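Local coordinates for uncharacterized protein (Bacteroides ovatus, PDB 4FS7) that is of unknown function but, as an extracellular leucine-rich repeat protein of the BspA type, probably binds other proteins, at residues I258-S270 and K280-T292. Numbering follows the deposited sequence. Where two conformers were deposited one is given.
Sequences ISIQNNKLRIGGS and KVIYGSVIVPEKT. With EDO (1,2-ethanediol), chain C.
Strands 258-260 and 280-283 pair in register, Ile-258 beside Val-281 and Ile-260 beside Tyr-283, as parallel strands, their short axes 4.8 Å apart and only 3° from alignment. Four backbone bonds join the segments, from Ile-258 N to Lys-280 O at one end to Gly-284 N, just past the strand, on Ile-260 O, 2.8 Å, at the other. Ser-259 in turn bonds to Ile-235 and Ile-237, so strand 258-260 lies between 234-237 and 280-283 in a parallel sheet. Such stacking of successive coils is the principle of the leucine-rich repeat solenoid, here of the BspA type. Beyond the turns, strands 266-267 and 287-288 do not pair directly; an ethanediol, probably from the crystallisation liquor, sits between them, taking bonds from Ile-267 N to O2 and from Ile-287 N to O1, with O1 also donating to Ser-285 OG. In the conformer given, that hydroxyl donates to Leu-265 O, 2.9 Å away and in the carbonyl plane. Inside the coil, Ile-258 and Val-281 lie side by side. With CG anti to the backbone N (chi1 -172°), Tyr-283 spans its own coil, and its OH donates to a lone pair of Ile-287 O at 2.7 Å. In place of Tyr-283 a phenylalanine would probably leave Ile-287 O without this donor and the ring less firmly fixed. Ile-267 comes from the opposite direction, CD1 3.5 Å from Tyr-283 OH. Farther on, Pro-289 CG packs against Ile-267 O, and Ser-270 N bonds to Glu-290 O at 3.0 Å.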
loop_
_atom_site.group_PDB
_atom_site.type_symbol
_atom_site.label_atom_id
_atom_site.label_comp_id
_atom_site.label_asym_id
_atom_site.label_seq_id
_atom_site.Cartn_x
_atom_site.Cartn_y
_atom_site.Cartn_z
ATOM N N ILE A 258 15.565 10.779 -3.404
ATOM C CA ILE A 258 15.735 9.352 -3.294
ATOM C C ILE A 258 17.183 8.938 -3.436
ATOM O O ILE A 258 17.937 9.524 -4.224
ATOM C CB ILE A 258 14.806 8.536 -4.278
ATOM C CG1 ILE A 258 15.238 8.579 -5.752
ATOM C CG2 ILE A 258 13.363 8.980 -4.094
ATOM C CD1 ILE A 258 16.194 7.438 -6.154
ATOM N N SER A 259 17.542 7.903 -2.697
ATOM C CA SER A 259 18.845 7.308 -2.756
ATOM C C SER A 259 18.713 5.813 -2.751
ATOM O O SER A 259 18.164 5.238 -1.784
ATOM C CB SER A 259 19.648 7.782 -1.556
ATOM O OG SER A 259 20.883 7.078 -1.510
ATOM N N ILE A 260 19.150 5.184 -3.822
ATOM C CA ILE A 260 19.109 3.754 -3.979
ATOM C C ILE A 260 20.446 3.397 -4.520
ATOM O O ILE A 260 20.645 3.398 -5.725
ATOM C CB ILE A 260 18.001 3.289 -4.973
ATOM C CG1 ILE A 260 16.647 3.780 -4.565
ATOM C CG2 ILE A 260 17.989 1.794 -5.039
ATOM C CD1 ILE A 260 15.524 3.185 -5.497
ATOM N N GLN A 261 21.393 3.087 -3.639
ATOM C CA GLN A 261 22.770 3.005 -4.055
ATOM C C GLN A 261 23.250 1.603 -4.311
ATOM O O GLN A 261 24.273 1.406 -4.968
ATOM C CB GLN A 261 23.698 3.716 -3.101
ATOM C CG GLN A 261 23.419 5.182 -3.039
ATOM C CD GLN A 261 24.474 5.997 -2.332
ATOM O OE1 GLN A 261 25.572 6.148 -2.840
ATOM N NE2 GLN A 261 24.136 6.572 -1.184
ATOM N N ASN A 262 22.538 0.624 -3.778
ATOM C CA ASN A 262 22.978 -0.724 -3.801
ATOM C C ASN A 262 23.060 -1.269 -5.224
ATOM O O ASN A 262 22.087 -1.238 -6.004
ATOM C CB ASN A 262 22.050 -1.580 -2.940
ATOM C CG ASN A 262 22.623 -2.922 -2.668
ATOM O OD1 ASN A 262 22.510 -3.803 -3.474
ATOM N ND2 ASN A 262 23.351 -3.058 -1.542
ATOM N N ASN A 263 24.217 -1.791 -5.564
ATOM C CA ASN A 263 24.472 -2.257 -6.916
ATOM C C ASN A 263 23.688 -3.534 -7.273
ATOM O O ASN A 263 23.407 -3.742 -8.469
ATOM C CB ASN A 263 25.993 -2.453 -7.154
ATOM C CG ASN A 263 26.631 -3.493 -6.224
ATOM O OD1 ASN A 263 26.356 -3.563 -5.013
ATOM N ND2 ASN A 263 27.535 -4.279 -6.800
ATOM N N LYS A 264 23.337 -4.342 -6.252
ATOM C CA LYS A 264 22.666 -5.637 -6.506
ATOM C C LYS A 264 21.159 -5.679 -6.229
ATOM O O LYS A 264 20.511 -6.729 -6.400
ATOM C CB LYS A 264 23.352 -6.754 -5.728
ATOM C CG LYS A 264 24.788 -6.999 -6.176
ATOM C CD LYS A 264 24.826 -7.609 -7.564
ATOM C CE LYS A 264 24.710 -9.128 -7.506
ATOM N NZ LYS A 264 26.013 -9.815 -7.186
ATOM N N LEU A 265 20.556 -4.561 -5.843
ATOM C CA LEU A 265 19.095 -4.526 -5.603
ATOM C C LEU A 265 18.279 -4.814 -6.856
ATOM O O LEU A 265 18.546 -4.205 -7.895
ATOM C CB LEU A 265 18.757 -3.173 -5.023
ATOM C CG LEU A 265 17.287 -2.872 -4.728
ATOM C CD1 LEU A 265 16.690 -3.854 -3.711
ATOM C CD2 LEU A 265 17.143 -1.448 -4.290
ATOM N N ARG A 266 17.331 -5.775 -6.760
ATOM C CA ARG A 266 16.337 -6.034 -7.819
ATOM C C ARG A 266 15.184 -5.032 -7.721
ATOM O O ARG A 266 14.641 -4.813 -6.641
ATOM C CB ARG A 266 15.767 -7.443 -7.685
ATOM C CG ARG A 266 14.655 -7.739 -8.654
ATOM C CD ARG A 266 14.350 -9.221 -8.797
ATOM N NE ARG A 266 13.404 -9.409 -9.893
ATOM C CZ ARG A 266 13.003 -10.579 -10.372
ATOM N NH1 ARG A 266 13.445 -11.715 -9.855
ATOM N NH2 ARG A 266 12.129 -10.603 -11.371
ATOM N N ILE A 267 14.799 -4.430 -8.852
ATOM C CA ILE A 267 13.850 -3.318 -8.869
ATOM C C ILE A 267 12.932 -3.469 -10.084
ATOM O O ILE A 267 13.413 -3.655 -11.199
ATOM C CB ILE A 267 14.575 -1.937 -8.951
ATOM C CG1 ILE A 267 15.628 -1.787 -7.845
ATOM C CG2 ILE A 267 13.604 -0.783 -8.896
ATOM C CD1 ILE A 267 16.450 -0.497 -7.938
ATOM N N GLY A 268 11.631 -3.358 -9.869
ATOM C CA GLY A 268 10.685 -3.324 -10.966
ATOM C C GLY A 268 10.621 -1.963 -11.648
ATOM O O GLY A 268 11.285 -1.007 -11.247
ATOM N N GLY A 269 9.814 -1.890 -12.695
ATOM C CA GLY A 269 9.623 -0.676 -13.439
ATOM C C GLY A 269 8.801 0.374 -12.726
ATOM O O GLY A 269 8.113 0.109 -11.743
ATOM N N SER A 270 8.861 1.587 -13.263
ATOM C CA SER A 270 7.966 2.686 -12.883
ATOM C C SER A 270 8.034 3.092 -11.412
ATOM O O SER A 270 7.067 3.609 -10.874
ATOM C CB SER A 270 6.530 2.328 -13.246
ATOM O OG SER A 270 6.390 2.115 -14.659
ATOM N N LYS A 280 16.032 15.372 -6.509
ATOM C CA LYS A 280 17.368 14.803 -6.452
ATOM C C LYS A 280 17.335 13.305 -6.346
ATOM O O LYS A 280 16.575 12.735 -5.555
ATOM C CB LYS A 280 18.178 15.358 -5.265
ATOM C CG LYS A 280 18.441 16.841 -5.331
ATOM C CD LYS A 280 19.474 17.293 -4.313
ATOM C CE LYS A 280 19.736 18.767 -4.501
ATOM N NZ LYS A 280 20.003 19.053 -5.938
ATOM N N VAL A 281 18.197 12.676 -7.109
ATOM C CA VAL A 281 18.374 11.257 -7.183
ATOM C C VAL A 281 19.829 10.849 -7.062
ATOM O O VAL A 281 20.686 11.461 -7.682
ATOM C CB VAL A 281 17.866 10.751 -8.593
ATOM C CG1 VAL A 281 18.386 9.344 -8.925
ATOM C CG2 VAL A 281 16.349 10.850 -8.700
ATOM N N ILE A 282 20.081 9.843 -6.229
ATOM C CA ILE A 282 21.320 9.096 -6.250
ATOM C C ILE A 282 20.939 7.651 -6.537
ATOM O O ILE A 282 20.117 7.074 -5.821
ATOM C CB ILE A 282 22.125 9.169 -4.932
ATOM C CG1 ILE A 282 22.306 10.612 -4.492
ATOM C CG2 ILE A 282 23.432 8.380 -5.125
ATOM C CD1 ILE A 282 22.839 10.780 -3.032
ATOM N N TYR A 283 21.521 7.047 -7.563
ATOM C CA TYR A 283 21.076 5.750 -8.036
ATOM C C TYR A 283 22.256 4.900 -8.485
ATOM O O TYR A 283 23.040 5.338 -9.307
ATOM C CB TYR A 283 20.080 5.931 -9.186
ATOM C CG TYR A 283 19.412 4.641 -9.626
ATOM C CD1 TYR A 283 20.026 3.754 -10.474
ATOM C CD2 TYR A 283 18.134 4.317 -9.160
ATOM C CE1 TYR A 283 19.410 2.576 -10.862
ATOM C CE2 TYR A 283 17.512 3.158 -9.558
ATOM C CZ TYR A 283 18.157 2.275 -10.383
ATOM O OH TYR A 283 17.503 1.146 -10.784
ATOM N N GLY A 284 22.364 3.686 -7.958
ATOM C CA GLY A 284 23.481 2.789 -8.218
ATOM C C GLY A 284 23.184 1.420 -8.709
ATOM O O GLY A 284 24.098 0.646 -8.976
ATOM N N SER A 285 21.909 1.032 -8.830
ATOM C CA SER A 285 21.631 -0.306 -9.312
ATOM C C SER A 285 22.010 -0.421 -10.785
ATOM O O SER A 285 21.962 0.554 -11.544
ATOM C CB SER A 285 20.178 -0.720 -9.107
ATOM O OG SER A 285 20.041 -2.118 -9.344
ATOM N N VAL A 286 22.401 -1.618 -11.200
ATOM C CA VAL A 286 23.012 -1.834 -12.507
ATOM C C VAL A 286 22.128 -1.380 -13.693
ATOM O O VAL A 286 22.606 -0.888 -14.710
ATOM C CB VAL A 286 23.525 -3.280 -12.678
ATOM C CG1 VAL A 286 22.425 -4.303 -12.623
ATOM C CG2 VAL A 286 24.280 -3.427 -13.956
ATOM N N ILE A 287 20.829 -1.601 -13.561
ATOM C CA ILE A 287 19.841 -1.198 -14.553
ATOM C C ILE A 287 18.953 -0.125 -13.920
ATOM O O ILE A 287 18.494 -0.304 -12.779
ATOM C CB ILE A 287 18.974 -2.398 -14.980
ATOM C CG1 ILE A 287 19.783 -3.457 -15.707
ATOM C CG2 ILE A 287 17.769 -1.937 -15.853
ATOM C CD1 ILE A 287 19.167 -4.844 -15.669
ATOM N N VAL A 288 18.679 0.947 -14.661
ATOM C CA VAL A 288 17.585 1.869 -14.379
ATOM C C VAL A 288 16.379 1.321 -15.167
ATOM O O VAL A 288 16.379 1.400 -16.382
ATOM C CB VAL A 288 17.842 3.327 -14.836
ATOM C CG1 VAL A 288 16.607 4.244 -14.502
ATOM C CG2 VAL A 288 19.123 3.884 -14.215
ATOM N N PRO A 289 15.417 0.663 -14.505
ATOM C CA PRO A 289 14.340 0.002 -15.278
ATOM C C PRO A 289 13.474 0.957 -16.076
ATOM O O PRO A 289 13.503 2.181 -15.886
ATOM C CB PRO A 289 13.480 -0.659 -14.168
ATOM C CG PRO A 289 14.344 -0.786 -13.018
ATOM C CD PRO A 289 15.306 0.360 -13.069
ATOM N N GLU A 290 12.665 0.390 -16.951
ATOM C CA GLU A 290 11.710 1.182 -17.696
ATOM C C GLU A 290 10.941 2.152 -16.811
ATOM O O GLU A 290 10.488 1.777 -15.718
ATOM C CB GLU A 290 10.756 0.269 -18.490
ATOM C CG GLU A 290 9.812 -0.560 -17.625
ATOM C CD GLU A 290 8.672 -1.227 -18.366
ATOM O OE1 GLU A 290 8.883 -1.626 -19.520
ATOM O OE2 GLU A 290 7.560 -1.374 -17.797
ATOM N N LYS A 291 10.774 3.373 -17.296
ATOM C CA LYS A 291 9.864 4.343 -16.755
ATOM C C LYS A 291 10.176 4.722 -15.318
ATOM O O LYS A 291 9.309 5.317 -14.651
ATOM C CB LYS A 291 8.410 3.839 -16.882
ATOM C CG LYS A 291 8.008 3.476 -18.316
ATOM C CD LYS A 291 6.744 2.601 -18.369
ATOM C CE LYS A 291 6.457 2.105 -19.759
ATOM N NZ LYS A 291 5.348 1.091 -19.684
ATOM N N THR A 292 11.412 4.509 -14.839
ATOM C CA THR A 292 11.686 4.742 -13.419
ATOM C C THR A 292 11.353 6.133 -12.964
ATOM O O THR A 292 10.793 6.316 -11.865
ATOM C CB THR A 292 13.174 4.380 -13.081
ATOM O OG1 THR A 292 13.395 2.988 -13.335
ATOM C CG2 THR A 292 13.524 4.658 -11.635
HETATM C C1 EDO C . 17.674 -3.099 -11.279
HETATM O O1 EDO C . 19.120 -3.306 -11.535
HETATM C C2 EDO C . 16.726 -4.049 -12.059
HETATM O O2 EDO C . 16.397 -5.218 -11.265
HETATM O O HOH W 1 11.647 1.659 -11.639
HETATM O O HOH W 2 6.873 -0.429 -15.368
#